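Local coordinates for protein-tyrosine-phosphatase (Shewanella sp., PDB 2Z72) that is a cold-active phosphatase that hydrolyses phosphotyrosine esters in proteins, probably through a two-zinc centre of the calcineurin-like phosphoesterase kind, at residues A[21-26]-A[39-44]; A[109-114]-A[143-148]; A[194-199]-A[226-231]; A[287-292]-A[300-305]; A[321-326]-A[334-339]. All coordinates share one frame; numbering follows the deposited sequence.

Contact 1 of 5, residues A[21-26]-A[39-44]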
# COMPACT_ATOMS: atom_id res chain seq x y z
N SER A 21 24.27 6.36 -0.90
CA SER A 21 23.08 7.08 -0.50
C SER A 21 23.37 7.97 0.70
O SER A 21 24.37 7.84 1.39
CB SER A 21 21.99 6.05 -0.21
OG SER A 21 21.53 5.38 -1.41
N THR A 22 22.43 8.91 0.95
CA THR A 22 22.48 9.86 2.02
C THR A 22 21.15 9.84 2.76
O THR A 22 20.11 9.73 2.09
CB THR A 22 22.72 11.26 1.45
OG1 THR A 22 23.96 11.30 0.72
CG2 THR A 22 22.78 12.32 2.58
N ALA A 23 21.17 9.90 4.05
CA ALA A 23 19.98 9.90 4.86
C ALA A 23 19.83 11.23 5.62
O ALA A 23 20.78 11.70 6.27
CB ALA A 23 20.00 8.74 5.85
N TYR A 24 18.62 11.77 5.57
CA TYR A 24 18.20 12.94 6.29
C TYR A 24 17.30 12.51 7.45
O TYR A 24 16.32 11.80 7.23
CB TYR A 24 17.46 13.91 5.40
CG TYR A 24 18.28 14.51 4.29
CD1 TYR A 24 18.21 14.06 2.99
CD2 TYR A 24 19.16 15.50 4.49
CE1 TYR A 24 18.97 14.63 2.00
CE2 TYR A 24 19.94 16.06 3.49
CZ TYR A 24 19.85 15.63 2.25
OH TYR A 24 20.61 16.16 1.27
N TRP A 25 17.60 12.97 8.65
CA TRP A 25 16.92 12.61 9.87
C TRP A 25 16.46 13.87 10.56
O TRP A 25 17.25 14.83 10.70
CB TRP A 25 17.82 11.86 10.83
CG TRP A 25 18.58 10.72 10.25
CD1 TRP A 25 19.75 10.79 9.54
CD2 TRP A 25 18.28 9.33 10.29
NE1 TRP A 25 20.17 9.58 9.15
CE2 TRP A 25 19.30 8.63 9.59
CE3 TRP A 25 17.25 8.58 10.86
CZ2 TRP A 25 19.29 7.23 9.46
CZ3 TRP A 25 17.25 7.19 10.73
CH2 TRP A 25 18.28 6.52 10.02
N ILE A 26 15.20 13.89 11.00
CA ILE A 26 14.74 14.94 11.91
C ILE A 26 14.85 14.41 13.33
O ILE A 26 14.19 13.44 13.68
CB ILE A 26 13.29 15.35 11.62
CG1 ILE A 26 13.08 15.70 10.18
CG2 ILE A 26 12.91 16.52 12.53
CD1 ILE A 26 14.09 16.66 9.58
N LEU A 39 25.35 0.06 2.63
CA LEU A 39 23.87 -0.04 2.50
C LEU A 39 23.12 -0.03 3.81
O LEU A 39 21.89 -0.21 3.82
CB LEU A 39 23.44 -1.22 1.68
CG LEU A 39 24.06 -1.27 0.26
CD1 LEU A 39 23.45 -2.50 -0.38
CD2 LEU A 39 23.84 -0.03 -0.57
N GLN A 40 23.74 0.29 4.94
CA GLN A 40 23.09 0.22 6.24
C GLN A 40 22.68 1.63 6.61
O GLN A 40 23.47 2.56 6.85
CB GLN A 40 24.08 -0.25 7.29
CG GLN A 40 24.49 -1.68 7.24
CD GLN A 40 23.47 -2.76 7.54
OE1 GLN A 40 22.36 -2.50 8.01
NE2 GLN A 40 23.82 -4.01 7.27
N VAL A 41 21.40 1.82 6.69
CA VAL A 41 20.88 3.12 7.09
C VAL A 41 20.75 3.13 8.61
O VAL A 41 19.75 2.62 9.11
CB VAL A 41 19.54 3.39 6.41
CG1 VAL A 41 19.05 4.75 6.76
CG2 VAL A 41 19.63 3.19 4.89
N ASN A 42 21.78 3.70 9.23
CA ASN A 42 21.93 3.74 10.67
C ASN A 42 21.60 5.12 11.20
O ASN A 42 22.07 6.13 10.67
CB ASN A 42 23.36 3.40 11.09
CG ASN A 42 23.62 1.92 10.88
OD1 ASN A 42 22.70 1.09 10.85
ND2 ASN A 42 24.91 1.65 10.73
N ARG A 43 20.83 5.13 12.29
CA ARG A 43 20.38 6.40 12.86
C ARG A 43 21.51 7.00 13.62
O ARG A 43 22.28 6.35 14.33
CB ARG A 43 19.20 6.03 13.77
CG ARG A 43 18.67 7.00 14.67
CD ARG A 43 18.07 6.45 15.95
NE ARG A 43 17.40 5.25 15.88
CZ ARG A 43 17.39 4.05 16.39
NH1 ARG A 43 18.23 3.59 17.29
NH2 ARG A 43 16.46 3.19 15.98
N PRO A 44 21.68 8.31 13.57
CA PRO A 44 22.63 8.91 14.47
C PRO A 44 22.20 8.87 15.93
O PRO A 44 21.08 8.52 16.29
CB PRO A 44 22.54 10.34 14.00
CG PRO A 44 21.49 10.55 13.00
CD PRO A 44 20.93 9.24 12.72

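Contact 2 of 5, residues A[109-114]-A[143-148]. With ZN (zinc ion), chain B; ZN (zinc ion), chain C.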
# COMPACT_ATOMS: atom_id res chain seq x y z
N MET A 109 1.35 -11.16 0.92
CA MET A 109 0.59 -10.09 1.49
C MET A 109 0.22 -9.10 0.40
O MET A 109 1.09 -8.73 -0.38
CB MET A 109 1.45 -9.33 2.56
CG MET A 109 0.79 -8.08 3.05
SD MET A 109 1.76 -7.18 4.29
CE MET A 109 1.57 -8.21 5.68
N VAL A 110 -1.02 -8.64 0.36
CA VAL A 110 -1.43 -7.58 -0.53
C VAL A 110 -1.86 -6.41 0.36
O VAL A 110 -2.84 -6.51 1.08
CB VAL A 110 -2.57 -7.94 -1.48
CG1 VAL A 110 -2.77 -6.83 -2.48
CG2 VAL A 110 -2.28 -9.27 -2.20
N MET A 111 -1.09 -5.34 0.32
CA MET A 111 -1.50 -4.10 0.99
C MET A 111 -2.01 -3.16 -0.08
O MET A 111 -1.23 -2.65 -0.89
CB MET A 111 -0.31 -3.49 1.77
CG MET A 111 -0.71 -2.14 2.39
SD MET A 111 0.49 -1.52 3.60
CE MET A 111 0.22 -2.64 4.96
N THR A 112 -3.32 -3.00 -0.15
CA THR A 112 -3.96 -2.33 -1.28
C THR A 112 -3.97 -0.81 -1.18
O THR A 112 -5.01 -0.19 -1.44
CB THR A 112 -5.39 -2.87 -1.51
OG1 THR A 112 -6.16 -2.72 -0.35
CG2 THR A 112 -5.37 -4.39 -1.81
N GLY A 113 -2.82 -0.22 -0.84
CA GLY A 113 -2.66 1.23 -0.92
C GLY A 113 -2.91 2.00 0.37
O GLY A 113 -3.33 1.49 1.40
N ASP A 114 -2.59 3.28 0.27
CA ASP A 114 -2.88 4.31 1.28
C ASP A 114 -2.15 4.11 2.58
O ASP A 114 -2.69 4.18 3.69
CB ASP A 114 -4.38 4.50 1.49
CG ASP A 114 -5.03 5.41 0.47
OD1 ASP A 114 -6.27 5.76 0.75
OD2 ASP A 114 -4.42 5.75 -0.55
N VAL A 143 5.49 -9.47 -0.64
CA VAL A 143 4.60 -8.37 -0.33
C VAL A 143 4.30 -7.64 -1.63
O VAL A 143 5.21 -7.24 -2.37
CB VAL A 143 5.30 -7.37 0.64
CG1 VAL A 143 4.49 -6.10 0.78
CG2 VAL A 143 5.58 -8.02 1.97
N HIS A 144 3.02 -7.48 -1.90
CA HIS A 144 2.50 -6.66 -2.97
C HIS A 144 1.99 -5.38 -2.34
O HIS A 144 0.91 -5.33 -1.76
CB HIS A 144 1.32 -7.34 -3.68
CG HIS A 144 1.65 -8.69 -4.19
ND1 HIS A 144 2.23 -8.92 -5.44
CD2 HIS A 144 1.46 -9.91 -3.62
CE1 HIS A 144 2.33 -10.20 -5.55
NE2 HIS A 144 1.91 -10.87 -4.47
N LEU A 145 2.82 -4.31 -2.44
CA LEU A 145 2.35 -3.00 -2.00
C LEU A 145 1.75 -2.33 -3.22
O LEU A 145 2.48 -2.06 -4.18
CB LEU A 145 3.48 -2.14 -1.49
CG LEU A 145 3.09 -0.70 -1.13
CD1 LEU A 145 1.94 -0.65 -0.12
CD2 LEU A 145 4.30 0.04 -0.62
N LEU A 146 0.44 -2.12 -3.23
CA LEU A 146 -0.21 -1.47 -4.34
C LEU A 146 -0.31 0.02 -4.08
O LEU A 146 -0.45 0.49 -2.93
CB LEU A 146 -1.62 -2.00 -4.63
CG LEU A 146 -1.72 -3.51 -4.74
CD1 LEU A 146 -3.15 -3.90 -5.09
CD2 LEU A 146 -0.72 -4.07 -5.75
N MET A 147 -0.26 0.80 -5.15
CA MET A 147 -0.50 2.25 -5.06
C MET A 147 -1.95 2.59 -4.84
O MET A 147 -2.83 2.13 -5.56
CB MET A 147 -0.09 2.92 -6.36
CG MET A 147 1.38 2.81 -6.72
SD MET A 147 2.45 3.93 -5.75
CE MET A 147 2.22 5.46 -6.58
N GLY A 148 -2.21 3.38 -3.81
CA GLY A 148 -3.52 3.94 -3.59
C GLY A 148 -3.63 5.34 -4.03
O GLY A 148 -2.68 5.96 -4.56
ZN ZN B . -7.55 5.57 2.49
ZN ZN C . -8.03 5.79 -0.71
O HOH W 1 -9.06 5.33 3.95
O HOH W 2 -8.75 6.22 1.06

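Contact 3 of 5, residues A[194-199]-A[226-231]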
# COMPACT_ATOMS: atom_id res chain seq x y z
N LYS A 194 6.03 -0.12 -8.12
CA LYS A 194 4.87 -0.90 -7.69
C LYS A 194 3.74 -0.91 -8.71
O LYS A 194 3.61 -0.05 -9.56
CB LYS A 194 4.42 -0.38 -6.31
CG LYS A 194 5.47 -0.54 -5.23
CD LYS A 194 6.02 -1.95 -5.07
CE LYS A 194 7.04 -2.12 -3.99
NZ LYS A 194 7.61 -3.51 -4.03
N ASN A 195 2.96 -1.99 -8.58
CA ASN A 195 1.70 -2.15 -9.30
C ASN A 195 0.60 -1.38 -8.59
O ASN A 195 0.69 -0.97 -7.43
CB ASN A 195 1.34 -3.62 -9.42
CG ASN A 195 2.30 -4.37 -10.33
OD1 ASN A 195 2.52 -3.92 -11.46
ND2 ASN A 195 2.89 -5.45 -9.88
N THR A 196 -0.51 -1.27 -9.33
CA THR A 196 -1.74 -0.64 -8.87
C THR A 196 -2.88 -1.63 -8.80
O THR A 196 -3.73 -1.58 -7.92
CB THR A 196 -2.04 0.60 -9.72
OG1 THR A 196 -0.89 1.46 -9.71
CG2 THR A 196 -3.20 1.42 -9.21
N ILE A 197 -2.95 -2.58 -9.77
CA ILE A 197 -3.96 -3.59 -9.82
C ILE A 197 -3.27 -4.94 -9.99
O ILE A 197 -2.44 -5.08 -10.90
CB ILE A 197 -4.94 -3.36 -11.01
CG1 ILE A 197 -5.55 -1.99 -11.00
CG2 ILE A 197 -6.05 -4.42 -10.99
CD1 ILE A 197 -5.94 -1.46 -12.36
N ILE A 198 -3.63 -5.94 -9.20
CA ILE A 198 -3.06 -7.29 -9.40
C ILE A 198 -4.15 -8.34 -9.29
O ILE A 198 -5.24 -8.12 -8.75
CB ILE A 198 -1.90 -7.58 -8.42
CG1 ILE A 198 -2.37 -7.71 -6.97
CG2 ILE A 198 -0.80 -6.58 -8.59
CD1 ILE A 198 -1.31 -8.25 -6.03
N LYS A 199 -3.81 -9.52 -9.81
CA LYS A 199 -4.66 -10.71 -9.75
C LYS A 199 -3.86 -11.83 -9.14
O LYS A 199 -2.76 -12.11 -9.59
CB LYS A 199 -5.10 -11.08 -11.18
CG LYS A 199 -6.11 -12.22 -11.24
CD LYS A 199 -6.50 -12.50 -12.75
CE LYS A 199 -7.31 -13.75 -12.94
NZ LYS A 199 -7.44 -13.94 -14.40
N ALA A 226 1.56 -0.18 -16.19
CA ALA A 226 2.64 0.52 -16.81
C ALA A 226 2.35 2.01 -16.95
O ALA A 226 3.24 2.86 -16.73
CB ALA A 226 2.92 -0.10 -18.21
N LEU A 227 1.13 2.36 -17.34
CA LEU A 227 0.79 3.80 -17.41
C LEU A 227 0.84 4.47 -16.06
O LEU A 227 1.27 5.65 -15.98
CB LEU A 227 -0.60 3.94 -18.03
CG LEU A 227 -0.69 3.74 -19.53
CD1 LEU A 227 -2.14 3.71 -19.98
CD2 LEU A 227 0.05 4.85 -20.26
N TYR A 228 0.43 3.76 -15.02
CA TYR A 228 0.51 4.34 -13.67
C TYR A 228 1.98 4.62 -13.30
O TYR A 228 2.28 5.69 -12.77
CB TYR A 228 -0.11 3.41 -12.68
CG TYR A 228 -1.62 3.43 -12.58
CD1 TYR A 228 -2.42 2.31 -12.71
CD2 TYR A 228 -2.27 4.63 -12.26
CE1 TYR A 228 -3.75 2.35 -12.60
CE2 TYR A 228 -3.64 4.67 -12.10
CZ TYR A 228 -4.39 3.53 -12.27
OH TYR A 228 -5.76 3.52 -12.10
N ARG A 229 2.88 3.69 -13.58
CA ARG A 229 4.26 3.93 -13.24
C ARG A 229 4.83 5.09 -14.06
O ARG A 229 5.64 5.88 -13.56
CB ARG A 229 5.09 2.66 -13.48
CG ARG A 229 4.97 1.63 -12.36
CD ARG A 229 5.89 0.46 -12.52
NE ARG A 229 5.44 -0.48 -13.57
CZ ARG A 229 4.58 -1.46 -13.35
NH1 ARG A 229 4.07 -1.68 -12.18
NH2 ARG A 229 4.23 -2.27 -14.34
N ALA A 230 4.48 5.17 -15.33
CA ALA A 230 5.05 6.16 -16.23
C ALA A 230 4.52 7.55 -16.01
O ALA A 230 5.17 8.52 -16.45
CB ALA A 230 4.83 5.74 -17.70
N ASN A 231 3.39 7.68 -15.36
CA ASN A 231 2.71 8.98 -15.31
C ASN A 231 2.41 9.44 -13.94
O ASN A 231 1.79 10.51 -13.80
CB ASN A 231 1.41 8.95 -16.15
CG ASN A 231 1.77 8.74 -17.61
OD1 ASN A 231 1.69 7.59 -18.17
ND2 ASN A 231 2.20 9.82 -18.23
O HOH W 3 2.58 -4.79 -14.49

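Contact 4 of 5, residues A[287-292]-A[300-305]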
# COMPACT_ATOMS: atom_id res chain seq x y z
N THR A 287 -12.52 2.87 0.88
CA THR A 287 -13.78 3.21 1.50
C THR A 287 -13.87 2.50 2.85
O THR A 287 -14.06 1.29 2.92
CB THR A 287 -14.96 2.86 0.56
OG1 THR A 287 -14.75 3.44 -0.72
CG2 THR A 287 -16.26 3.45 1.16
N SER A 288 -13.71 3.32 3.93
CA SER A 288 -13.42 2.74 5.23
C SER A 288 -14.66 2.09 5.84
O SER A 288 -15.74 2.68 5.88
CB SER A 288 -12.90 3.80 6.18
OG SER A 288 -11.82 4.52 5.57
N GLN A 289 -14.44 0.92 6.37
CA GLN A 289 -15.44 0.11 7.08
C GLN A 289 -15.06 -0.13 8.54
O GLN A 289 -13.92 0.09 8.94
CB GLN A 289 -15.58 -1.26 6.39
CG GLN A 289 -15.87 -1.17 4.92
CD GLN A 289 -17.07 -0.34 4.57
OE1 GLN A 289 -17.04 0.54 3.67
NE2 GLN A 289 -18.12 -0.62 5.26
N GLU A 290 -16.01 -0.56 9.34
CA GLU A 290 -15.75 -0.81 10.76
C GLU A 290 -14.96 -2.08 10.99
O GLU A 290 -14.47 -2.31 12.09
CB GLU A 290 -17.09 -0.89 11.52
CG GLU A 290 -17.87 0.42 11.44
CD GLU A 290 -19.17 0.38 12.22
OE1 GLU A 290 -20.03 1.27 12.05
OE2 GLU A 290 -19.40 -0.51 13.06
N ARG A 291 -14.88 -2.94 9.94
CA ARG A 291 -14.28 -4.26 10.04
C ARG A 291 -14.03 -4.74 8.64
O ARG A 291 -14.57 -4.16 7.68
CB ARG A 291 -15.15 -5.30 10.79
CG ARG A 291 -16.55 -5.46 10.23
CD ARG A 291 -17.34 -6.55 10.94
NE ARG A 291 -18.51 -6.86 10.10
CZ ARG A 291 -19.61 -6.13 10.08
NH1 ARG A 291 -19.75 -5.05 10.88
NH2 ARG A 291 -20.55 -6.51 9.24
N VAL A 292 -13.22 -5.78 8.47
CA VAL A 292 -13.16 -6.49 7.17
C VAL A 292 -14.54 -7.15 6.96
O VAL A 292 -15.08 -7.76 7.86
CB VAL A 292 -12.03 -7.49 7.17
CG1 VAL A 292 -12.21 -8.58 6.09
CG2 VAL A 292 -10.69 -6.82 7.00
N VAL A 300 -17.33 -8.98 -3.19
CA VAL A 300 -16.43 -7.88 -2.86
C VAL A 300 -16.05 -8.05 -1.39
O VAL A 300 -16.93 -8.23 -0.54
CB VAL A 300 -17.06 -6.49 -3.09
CG1 VAL A 300 -16.19 -5.39 -2.46
CG2 VAL A 300 -17.25 -6.15 -4.56
N ILE A 301 -14.76 -7.97 -1.11
CA ILE A 301 -14.32 -7.90 0.29
C ILE A 301 -13.64 -6.57 0.49
O ILE A 301 -12.69 -6.23 -0.18
CB ILE A 301 -13.40 -9.04 0.72
CG1 ILE A 301 -13.88 -10.43 0.25
CG2 ILE A 301 -13.23 -9.00 2.23
CD1 ILE A 301 -15.16 -10.91 0.88
N ALA A 302 -14.20 -5.83 1.49
CA ALA A 302 -13.69 -4.53 1.88
C ALA A 302 -12.64 -4.73 2.95
O ALA A 302 -12.89 -5.34 4.00
CB ALA A 302 -14.84 -3.68 2.44
N VAL A 303 -11.41 -4.26 2.70
CA VAL A 303 -10.31 -4.43 3.63
C VAL A 303 -9.73 -3.10 4.11
O VAL A 303 -8.66 -3.13 4.73
CB VAL A 303 -9.22 -5.36 3.05
CG1 VAL A 303 -9.80 -6.76 2.78
CG2 VAL A 303 -8.55 -4.82 1.80
N ASP A 304 -10.44 -2.01 3.91
CA ASP A 304 -10.15 -0.81 4.70
C ASP A 304 -10.97 -0.96 5.97
O ASP A 304 -12.19 -0.77 5.92
CB ASP A 304 -10.44 0.46 3.94
CG ASP A 304 -10.17 1.73 4.75
OD1 ASP A 304 -10.24 2.80 4.13
OD2 ASP A 304 -9.90 1.60 5.98
N SER A 305 -10.32 -1.33 7.04
CA SER A 305 -10.95 -1.55 8.33
C SER A 305 -10.78 -0.41 9.30
O SER A 305 -10.83 -0.59 10.51
CB SER A 305 -10.33 -2.82 8.89
OG SER A 305 -8.99 -2.51 9.05
O HOH W 4 -12.73 -1.13 2.06
O HOH W 5 -11.67 -2.96 12.27

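Contact 5 of 5, residues A[321-326]-A[334-339]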
# COMPACT_ATOMS: atom_id res chain seq x y z
N ASN A 321 -9.37 -22.34 0.34
CA ASN A 321 -10.68 -22.03 -0.23
C ASN A 321 -11.66 -21.44 0.76
O ASN A 321 -12.87 -21.63 0.65
CB ASN A 321 -11.25 -23.31 -0.82
CG ASN A 321 -10.64 -23.31 -2.23
OD1 ASN A 321 -9.76 -24.06 -2.65
ND2 ASN A 321 -11.24 -22.32 -2.91
N ARG A 322 -11.09 -20.74 1.74
CA ARG A 322 -11.83 -19.98 2.71
C ARG A 322 -11.46 -18.48 2.59
O ARG A 322 -10.31 -18.18 2.21
CB ARG A 322 -11.58 -20.40 4.15
CG ARG A 322 -12.02 -21.84 4.39
CD ARG A 322 -12.06 -22.04 5.92
NE ARG A 322 -12.39 -23.38 6.27
CZ ARG A 322 -11.52 -24.39 6.32
NH1 ARG A 322 -10.22 -24.21 6.02
NH2 ARG A 322 -11.98 -25.58 6.66
N LEU A 323 -12.40 -17.67 3.00
CA LEU A 323 -12.16 -16.26 3.25
C LEU A 323 -12.33 -16.04 4.74
O LEU A 323 -13.42 -16.33 5.25
CB LEU A 323 -13.12 -15.36 2.48
CG LEU A 323 -13.13 -15.51 0.98
CD1 LEU A 323 -14.33 -14.77 0.39
CD2 LEU A 323 -11.83 -15.01 0.44
N ILE A 324 -11.30 -15.56 5.41
CA ILE A 324 -11.28 -15.45 6.86
C ILE A 324 -11.01 -14.03 7.28
O ILE A 324 -10.04 -13.41 6.79
CB ILE A 324 -10.25 -16.40 7.46
CG1 ILE A 324 -10.63 -17.87 7.08
CG2 ILE A 324 -10.07 -16.17 8.95
CD1 ILE A 324 -9.56 -18.88 7.19
N ARG A 325 -11.81 -13.51 8.18
CA ARG A 325 -11.60 -12.24 8.84
C ARG A 325 -10.66 -12.45 10.02
O ARG A 325 -10.95 -13.24 10.91
CB ARG A 325 -12.96 -11.71 9.30
CG ARG A 325 -12.92 -10.46 10.18
CD ARG A 325 -14.37 -10.13 10.55
NE ARG A 325 -14.41 -9.10 11.56
CZ ARG A 325 -15.20 -8.96 12.61
NH1 ARG A 325 -16.16 -9.86 12.84
NH2 ARG A 325 -14.98 -7.91 13.36
N GLY A 326 -9.55 -11.73 10.04
CA GLY A 326 -8.59 -11.74 11.13
C GLY A 326 -8.75 -10.47 11.93
O GLY A 326 -8.47 -9.36 11.48
N THR A 334 -14.79 -16.91 10.00
CA THR A 334 -14.88 -17.27 8.58
C THR A 334 -15.98 -16.46 7.90
O THR A 334 -17.07 -16.49 8.45
CB THR A 334 -15.12 -18.79 8.43
OG1 THR A 334 -13.94 -19.40 9.01
CG2 THR A 334 -15.14 -19.22 7.00
N LEU A 335 -15.67 -15.86 6.76
CA LEU A 335 -16.68 -15.16 5.98
C LEU A 335 -17.33 -16.07 4.96
O LEU A 335 -18.52 -16.01 4.68
CB LEU A 335 -16.12 -13.95 5.24
CG LEU A 335 -15.42 -12.90 6.11
CD1 LEU A 335 -14.86 -11.77 5.29
CD2 LEU A 335 -16.39 -12.35 7.15
N GLN A 336 -16.51 -16.94 4.35
CA GLN A 336 -16.95 -17.84 3.29
C GLN A 336 -16.11 -19.11 3.41
O GLN A 336 -14.89 -19.06 3.55
CB GLN A 336 -16.82 -17.25 1.87
CG GLN A 336 -17.60 -18.00 0.79
CD GLN A 336 -17.40 -17.41 -0.58
OE1 GLN A 336 -16.34 -17.63 -1.19
NE2 GLN A 336 -18.36 -16.70 -1.15
N GLU A 337 -16.79 -20.27 3.28
CA GLU A 337 -15.99 -21.51 3.16
C GLU A 337 -16.56 -22.34 2.06
O GLU A 337 -17.78 -22.52 1.90
CB GLU A 337 -15.89 -22.19 4.45
CG GLU A 337 -17.09 -22.55 5.30
CD GLU A 337 -16.39 -23.13 6.56
OE1 GLU A 337 -17.01 -23.19 7.64
OE2 GLU A 337 -15.19 -23.51 6.41
N ASN A 338 -15.55 -22.91 1.39
CA ASN A 338 -15.69 -23.38 -0.00
C ASN A 338 -16.40 -22.35 -0.89
O ASN A 338 -15.72 -21.47 -1.45
CB ASN A 338 -16.35 -24.76 0.00
CG ASN A 338 -15.39 -25.72 0.69
OD1 ASN A 338 -15.77 -26.30 1.71
ND2 ASN A 338 -14.20 -25.86 0.11
N SER A 339 -17.73 -22.35 -1.07
CA SER A 339 -18.32 -21.15 -1.70
C SER A 339 -19.53 -20.67 -0.89
O SER A 339 -20.36 -19.82 -1.26
CB SER A 339 -18.69 -21.42 -3.15
OG SER A 339 -18.86 -20.28 -3.98

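Contact 1 of 5, residues A[21-26]-A[39-44]
In the middle strand of the small amino-terminal antiparallel sheet, Trp25 has one face of its indole covered by the chain of 39-44. Two CH-pi contacts share that face. Pro44 CD stands 3.5 Å from the centroid of the five-membered ring and almost on its normal, while Arg43 CA lies 3.7 Å from the centroid of the six-membered ring. Beside Arg43 CA, its CB comes up to Trp25 CZ3 at 3.8 Å, but the arginine then bends at chi3 and carries its guanidinium away, to the carbonyl of Leu50. Asn42 O approaches Trp25 CZ2 obliquely at 3.2 Å. Val41 finishes the surface: with CG1 anti to the backbone N (chi1 -177°), that methyl reaches Trp25 CZ2 at 3.7 Å and also Ala23 CB at 4.2 Å. The indole is fixed at its polar corner too, since Trp25 NE1 bonds to Thr34 OG1. Ala23 CA and Val41 CA are 7.2 Å apart, so the indole spans a gap and meets backbone as well as side-chain atoms. Strand 22-27 is hydrogen-bonded between strands 8-14 and 30-35; Pro11 of the first packs on both Trp25 and Val41, and Lys32 of the second touches Pro44.

Contact 2 of 5, residues A[109-114]-A[143-148]
Asp114 OD1 is gripped by both zinc ions, chain B at 2.2 Å and chain C at 2.3 Å, and so bridges the two metals together with water 2. Its other oxygen, OD2, accepts from the backbone N of His150, which ties the carboxylate to the start of helix 149-156. The loops that carry these groups are close: Gly113 CA reaches Leu146 O at 3.1 Å in a CA-H...O contact and lies 3.6 Å from Gly148 N. Behind them the strands run parallel, joined by His144 N to Met109 O (2.8 Å), Met111 N to His144 O and Leu146 N to Met111 O. Met111 (chi1 176°) and Leu145 both hold CG anti to the backbone N and so run side by side, Met111 CG 3.9 Å from Leu145 CD1. On the face of Val110 and His144, Val110 CG1 meets Leu146 CD1, from the residue just past the strand, while His144 keeps its CD2 edge near Met109 O and bonds through NE2 to His108. This is a beta-alpha-beta unit, strand 108-111, helix 122-138 and strand 142-145, whose strand-end loops feed a metallophosphoesterase dinuclear site; Asp78, His80, Asn149, His207 and His286 complete the protein ligands.

Contact 3 of 5, residues A[194-199]-A[226-231]
One face of the Tyr228 ring carries the CG2 methyl of Thr196, a CH-pi contact 3.8 Å from the centroid and displaced toward the rim, while Ile197 CD1 sits at the ring's edge, 4.4 Å from CE1. The threonine and tyrosine side chains cross at about a right angle. Thr196 holds CG2 anti to the backbone N, which sets that methyl over the CE1 side of the ring and leaves OG1 3.5 Å from CD1. The other flat group, the Arg229 guanidinium, is approached at its edge. Its NH1 gives a fairly straight bond, 165° at the hydrogen, to Asn195 OD1 at 2.8 Å, and a weak one to Lys194 O at 3.1 Å. Although Asn195 OD1 lies near the guanidinium plane, NH1 stands above the amide's own plane, the two groups being turned 71° apart. Helix 221-231 thereby packs on the run into strand 197-200 of the mixed sheet, within the calcineurin-like phosphoesterase fold. Water 3 closes a small ring, donating to Asn195 OD1 and accepting from Arg229 NH2 at 3.0 Å. A bend at chi3 (-76°) turns the arginine's end back to reach these partners. Farther out, Tyr228 OH bonds to Leu248 O, its ring meets Phe249, and Asn195 ND2 hydrogen-bonds to Met63 O.

Contact 4 of 5, residues A[287-292]-A[300-305]
Val292 spreads its two methyls over the chain of 300-305: CG1 reaches Ile301 CG2 at 4.0 Å and CG2 lies 4.3 Å from Val303 CG1. Between them Ala302 O receives a CA-H...O contact from Val292 CA, 3.4 Å long. Farther along, Gln289 sets its CG against Ala302 CB at 3.7 Å, and its backbone N bonds to Asp304 O at 2.8 Å, tilted from the carbonyl plane. The Asp304 carboxylate, CG anti to the backbone N at chi1 179°, turns to Ser288. Ser288 OG donates to Asp304 OD1 at 2.7 Å, coming from above the carboxylate plane, while Asp304 OD2 takes the backbone N of Ser306. Lys308 NZ bonds to the same Ser288 OG and so helps to place it. The Asp304 side chain is about 4 Å from a bound zinc, and its OD1 lies near OD2 of the zinc ligand Asp78. Waters also span the gap: water 4 accepts from Asp304 N and lies 2.9 Å from Thr287 O, and water 5 lies between Glu290 O and Ser305 O. The loop 287-292 leads from strand 281-284 into the edge strand 293-295, with strand 300-302 hydrogen-bonded between those two and Leu316 of strand 315-319 packed against Ile301 and Val303.

Contact 5 of 5, residues A[321-326]-A[334-339]
Arg322 and Glu337 form a salt bridge, NE to OE2 at 2.8 Å, across a non-hydrogen-bonded pair of an antiparallel strand pairing interrupted by a classic beta bulge. The two side chains run alongside each other in the same direction. Glu337 OE2 enters at the edge of the guanidinium, close to its plane, and is met nearly along its own C-O axis, although the guanidinium and carboxylate planes stand 61° apart. Behind the charges, Arg322 CG and Glu337 CB touch at 3.9 Å. Glu337 carries its CG between the backbone N and the carbonyl carbon (chi1 53°), and from there an extended chain brings the carboxylate level with NE. At the bulge, Leu335 and Gln336 both face Leu323. Leu323 O accepts two bonds, from Leu335 N at 2.8 Å and, longer, from Gln336 N at 3.3 Å, the second in the carbonyl plane on a lone pair; Leu323 N returns a bond to Gln336 O at 2.9 Å. Leu323 and Gln336 also lie side by side on the face opposite the salt bridge, where His281 of strand 281-284 touches both, and the amide of Gln336 continues to Asn341. Arg325, whose NH2 is salt-bridged to Glu314, contributes its aliphatic base, CB lying 4.1 Å from Leu335 CD2. On the salt-bridge face, Ile324 CG1 approaches Thr334 OG1, likewise at 4.1 Å.

How the contacts relate
Contact 2 lies at the heart of the chain and every residue in it is buried; contact 3 is also buried, contacts 1 and 4 partly so, and contact 5 is at the surface. Parallel pairing and metal coordination mark contact 2, a bulged antiparallel pairing with an outer salt bridge contact 5, ring-face packing contact 1, an arginine edge bond and a ring-face methyl contact 3, and a serine-aspartate bond beside the zinc site contact 4. Contacts 2 and 3 meet where Met147 N probably bonds to Asn195 O. Contact 4 reaches contact 2 through Val303 and Thr112, and contact 5 through Ile301 and Leu323. Contacts 2 and 5 reach one sheet, contacts 3 and 4 another. Contact 1 stands apart.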